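Hydroquinone dioxygenase large subunit (Pseudomonas sp., PDB 4ZXA) probably catalyses, as the large subunit of the two-subunit PnpCD enzyme, the iron(II)-dependent oxidative ring cleavage of hydroquinone in a cupin-type fold. Local coordinates at residues Asp135-Asn138 / Ala139-Pro143; Leu60-Ala63 / Asp64-Leu67. One frame throughout, in Å; residues are numbered along the deposited sequence.

Interaction 1 (Asp135-Asn138 / Ala139-Pro143); sequences DWTN and ATFDP
N138 and F141 close a type I beta turn just beyond the C-terminal end of helix 122-136, with F141 N donating to N138 O at 3.2 Å and an N-H...O angle of 158°. A139 and T140 form the solvent-facing corner of the turn. T137, the first residue to leave helical geometry, carries the side-chain contact. With chi1 at -52°, CG2 lies anti to the backbone N and reaches over to the returning chain, while OG1 stays beside that N and turns back to the helix, where it is hydrogen-bonded to L133 O. T137 CG2 lies 3.8 Å from P143 CG, the two side chains meeting tip to tip. The same methyl comes to the edge of the F141 ring, near its plane, with T137 CG2 to F141 CD2 at 4.2 Å. Its 3.0 Å approach to F141 O is tight for a carbon-oxygen contact and doubtful in detail. N138 sends its amide away from the turn: OD1 accepts from N158 N and ND2 reaches Y29 OH. Beyond the turn, F141 and P143 lean on helix 63-75 through L67 and M71, respectively. The threonine is thus divided by chemistry, its hydroxyl bonded back to a carbonyl of the last helical turn and its methyl packing against the reversed chain, while the buried polar groups of T137 and N138 find partners outside the turn.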
loop_
_atom_site.group_PDB
_atom_site.type_symbol
_atom_site.label_atom_id
_atom_site.label_comp_id
_atom_site.label_asym_id
_atom_site.label_seq_id
_atom_site.Cartn_x
_atom_site.Cartn_y
_atom_site.Cartn_z
ATOM N N ASP E 135 -14.980 16.784 -0.917
ATOM C CA ASP E 135 -14.660 16.989 -2.318
ATOM C C ASP E 135 -14.057 15.752 -3.014
ATOM O O ASP E 135 -14.394 15.463 -4.159
ATOM C CB ASP E 135 -13.767 18.217 -2.488
ATOM C CG ASP E 135 -13.585 18.603 -3.953
ATOM O OD1 ASP E 135 -14.557 19.103 -4.561
ATOM O OD2 ASP E 135 -12.474 18.400 -4.498
ATOM N N TRP E 136 -13.183 15.014 -2.330
ATOM C CA TRP E 136 -12.455 13.921 -2.978
ATOM C C TRP E 136 -13.153 12.557 -2.894
ATOM O O TRP E 136 -12.719 11.579 -3.530
ATOM C CB TRP E 136 -11.032 13.814 -2.424
ATOM C CG TRP E 136 -10.207 15.042 -2.653
ATOM C CD1 TRP E 136 -10.595 16.183 -3.289
ATOM C CD2 TRP E 136 -8.848 15.249 -2.252
ATOM N NE1 TRP E 136 -9.567 17.085 -3.307
ATOM C CE2 TRP E 136 -8.481 16.537 -2.675
ATOM C CE3 TRP E 136 -7.908 14.462 -1.579
ATOM C CZ2 TRP E 136 -7.214 17.066 -2.444
ATOM C CZ3 TRP E 136 -6.650 14.989 -1.350
ATOM C CH2 TRP E 136 -6.314 16.275 -1.781
ATOM N N THR E 137 -14.230 12.490 -2.120
ATOM C CA THR E 137 -14.972 11.249 -2.018
ATOM C C THR E 137 -16.171 11.217 -2.961
ATOM O O THR E 137 -17.164 11.899 -2.747
ATOM C CB THR E 137 -15.446 10.983 -0.588
ATOM O OG1 THR E 137 -14.334 11.093 0.311
ATOM C CG2 THR E 137 -16.052 9.589 -0.494
ATOM N N ASN E 138 -16.061 10.396 -3.993
ATOM C CA ASN E 138 -17.100 10.237 -4.985
ATOM C C ASN E 138 -18.202 9.363 -4.449
ATOM O O ASN E 138 -18.021 8.693 -3.440
ATOM C CB ASN E 138 -16.507 9.606 -6.239
ATOM C CG ASN E 138 -15.385 10.430 -6.811
ATOM O OD1 ASN E 138 -15.468 11.662 -6.848
ATOM N ND2 ASN E 138 -14.311 9.766 -7.233
ATOM N N ALA E 139 -19.335 9.360 -5.145
ATOM C CA ALA E 139 -20.551 8.692 -4.673
ATOM C C ALA E 139 -20.377 7.185 -4.647
ATOM O O ALA E 139 -21.226 6.458 -4.140
ATOM C CB ALA E 139 -21.728 9.057 -5.558
ATOM N N THR E 140 -19.249 6.734 -5.168
ATOM C CA THR E 140 -19.027 5.342 -5.444
ATOM C C THR E 140 -18.077 4.730 -4.390
ATOM O O THR E 140 -17.793 3.537 -4.407
ATOM C CB THR E 140 -18.459 5.234 -6.876
ATOM O OG1 THR E 140 -18.859 4.006 -7.496
ATOM C CG2 THR E 140 -16.959 5.372 -6.870
ATOM N N PHE E 141 -17.623 5.555 -3.454
ATOM C CA PHE E 141 -16.589 5.159 -2.499
ATOM C C PHE E 141 -16.908 5.582 -1.060
ATOM O O PHE E 141 -17.125 6.757 -0.773
ATOM C CB PHE E 141 -15.234 5.746 -2.932
ATOM C CG PHE E 141 -14.077 5.368 -2.041
ATOM C CD1 PHE E 141 -13.519 4.096 -2.108
ATOM C CD2 PHE E 141 -13.521 6.295 -1.164
ATOM C CE1 PHE E 141 -12.442 3.735 -1.298
ATOM C CE2 PHE E 141 -12.447 5.944 -0.355
ATOM C CZ PHE E 141 -11.907 4.653 -0.422
ATOM N N ASP E 142 -16.907 4.611 -0.154
ATOM C CA ASP E 142 -17.152 4.850 1.261
ATOM C C ASP E 142 -15.870 4.573 2.043
ATOM O O ASP E 142 -15.523 3.420 2.282
ATOM C CB ASP E 142 -18.293 3.951 1.738
ATOM C CG ASP E 142 -18.409 3.884 3.259
ATOM O OD1 ASP E 142 -17.854 4.741 3.979
ATOM O OD2 ASP E 142 -19.084 2.959 3.737
ATOM N N PRO E 143 -15.173 5.639 2.458
ATOM C CA PRO E 143 -13.882 5.614 3.167
ATOM C C PRO E 143 -13.929 4.882 4.518
ATOM O O PRO E 143 -12.872 4.596 5.088
ATOM C CB PRO E 143 -13.581 7.102 3.417
ATOM C CG PRO E 143 -14.524 7.852 2.581
ATOM C CD PRO E 143 -15.728 6.994 2.386
#

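Interaction 2 (Leu60-Ala63 / Asp64-Leu67); sequences LIPA and DIFL
The first torsion of I61 carries CG2 to the far side of CB from the amide nitrogen, where it meets F66 CB at 4.0 Å, and a chi1 of -172° swings the F66 ring away from its own nitrogen; the two side chains cross at about a right angle. The other branch of I61 brings CD1 to the edge of the phenylalanine ring, 4.0 Å from F66 CD2. I65 also crosses I61, methyl to methyl through their CG2 atoms, and lies alongside P62 with I65 CD1 4.0 Å from P62 CG. P62 closes strand 55-62 and is the N-cap of helix 63-75, right before its first residue. P62 O accepts F66 N at 2.9 Å in a nearly straight bond, and A63 O accepts L67 N, also at 2.9 Å, so the first helical turn is already closed. In D64 a chi1 of 57° sets CG between the backbone N and the carbonyl carbon, folding the carboxylate back until D64 OD1 lies 3.7 Å from P62 CB. D64 OD1 takes I65 N at 2.7 Å from above the carboxylate plane, the N-H...O angle bent to 133°, while OD2 makes a long, weak ion pair with R68. Replacing D64 with an alanine is likely to leave the I65 N-H without this acceptor and R68 without its weak partner. The negative group beside the early N-H groups probably suits the positive end of the helix dipole, and it borders directly on the apolar P62-I65 pair.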
loop_
_atom_site.group_PDB
_atom_site.type_symbol
_atom_site.label_atom_id
_atom_site.label_comp_id
_atom_site.label_asym_id
_atom_site.label_seq_id
_atom_site.Cartn_x
_atom_site.Cartn_y
_atom_site.Cartn_z
ATOM N N LEU E 60 3.190 11.351 -3.122
ATOM C CA LEU E 60 1.944 10.779 -3.596
ATOM C C LEU E 60 1.451 9.687 -2.656
ATOM O O LEU E 60 2.235 8.890 -2.137
ATOM C CB LEU E 60 2.110 10.199 -5.004
ATOM C CG LEU E 60 1.902 11.050 -6.261
ATOM C CD1 LEU E 60 1.658 12.526 -5.953
ATOM C CD2 LEU E 60 3.079 10.864 -7.206
ATOM N N ILE E 61 0.141 9.665 -2.444
ATOM C CA ILE E 61 -0.513 8.577 -1.750
ATOM C C ILE E 61 -1.753 8.176 -2.549
ATOM O O ILE E 61 -2.567 9.031 -2.895
ATOM C CB ILE E 61 -0.916 8.990 -0.324
ATOM C CG1 ILE E 61 0.306 9.498 0.443
ATOM C CG2 ILE E 61 -1.577 7.843 0.399
ATOM C CD1 ILE E 61 -0.038 10.124 1.781
ATOM N N PRO E 62 -1.891 6.879 -2.858
ATOM C CA PRO E 62 -3.079 6.357 -3.559
ATOM C C PRO E 62 -4.357 6.871 -2.889
ATOM O O PRO E 62 -4.450 6.834 -1.662
ATOM C CB PRO E 62 -2.970 4.845 -3.358
ATOM C CG PRO E 62 -1.487 4.605 -3.170
ATOM C CD PRO E 62 -0.974 5.811 -2.426
ATOM N N ALA E 63 -5.320 7.322 -3.691
ATOM C CA ALA E 63 -6.468 8.079 -3.203
ATOM C C ALA E 63 -7.327 7.312 -2.215
ATOM O O ALA E 63 -7.875 7.902 -1.278
ATOM C CB ALA E 63 -7.320 8.568 -4.377
ATOM N N ASP E 64 -7.474 6.009 -2.425
ATOM C CA ASP E 64 -8.253 5.234 -1.468
ATOM C C ASP E 64 -7.537 5.158 -0.114
ATOM O O ASP E 64 -8.146 5.410 0.916
ATOM C CB ASP E 64 -8.645 3.848 -1.997
ATOM C CG ASP E 64 -7.449 3.007 -2.412
ATOM O OD1 ASP E 64 -6.330 3.557 -2.539
ATOM O OD2 ASP E 64 -7.642 1.781 -2.628
ATOM N N ILE E 65 -6.245 4.847 -0.121
ATOM C CA ILE E 65 -5.455 4.825 1.110
ATOM C C ILE E 65 -5.550 6.167 1.838
ATOM O O ILE E 65 -5.829 6.214 3.050
ATOM C CB ILE E 65 -3.988 4.408 0.826
ATOM C CG1 ILE E 65 -3.968 2.965 0.308
ATOM C CG2 ILE E 65 -3.117 4.541 2.050
ATOM C CD1 ILE E 65 -2.594 2.452 -0.009
ATOM N N PHE E 66 -5.364 7.250 1.084
ATOM C CA PHE E 66 -5.431 8.597 1.639
ATOM C C PHE E 66 -6.771 8.903 2.281
ATOM O O PHE E 66 -6.817 9.408 3.403
ATOM C CB PHE E 66 -5.157 9.653 0.572
ATOM C CG PHE E 66 -5.037 11.039 1.122
ATOM C CD1 PHE E 66 -6.143 11.870 1.196
ATOM C CD2 PHE E 66 -3.814 11.513 1.570
ATOM C CE1 PHE E 66 -6.036 13.167 1.711
ATOM C CE2 PHE E 66 -3.690 12.812 2.085
ATOM C CZ PHE E 66 -4.801 13.637 2.150
ATOM N N LEU E 67 -7.855 8.618 1.566
ATOM C CA LEU E 67 -9.195 8.906 2.079
ATOM C C LEU E 67 -9.554 8.091 3.319
ATOM O O LEU E 67 -10.127 8.641 4.260
ATOM C CB LEU E 67 -10.265 8.727 1.002
ATOM C CG LEU E 67 -10.143 9.767 -0.109
ATOM C CD1 LEU E 67 -10.962 9.345 -1.305
ATOM C CD2 LEU E 67 -10.556 11.154 0.409
#

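Overall arrangement
Both are local contacts at helix ends within the N-terminal family region, their centres about 12 Å apart, but the ends are of opposite kinds: interaction 2 starts helix 63-75, whereas interaction 1 leaves helix 122-136. Helix 122-136 and the loop after it pack on helix 63-75: W136 on F66 and L67, then T137 on L67 and F141 on D64. Interaction 1 is mostly buried, apart from the exposed A139 and T140, and relies on one backbone bond, the packing of a threonine methyl and outside polar partners. Interaction 2 is only partly buried, combining helical bonds with apolar contacts, and P62 also packs on I251 of the second subunit. Helix 63-75 then runs on towards W76, a residue of the ligand pocket.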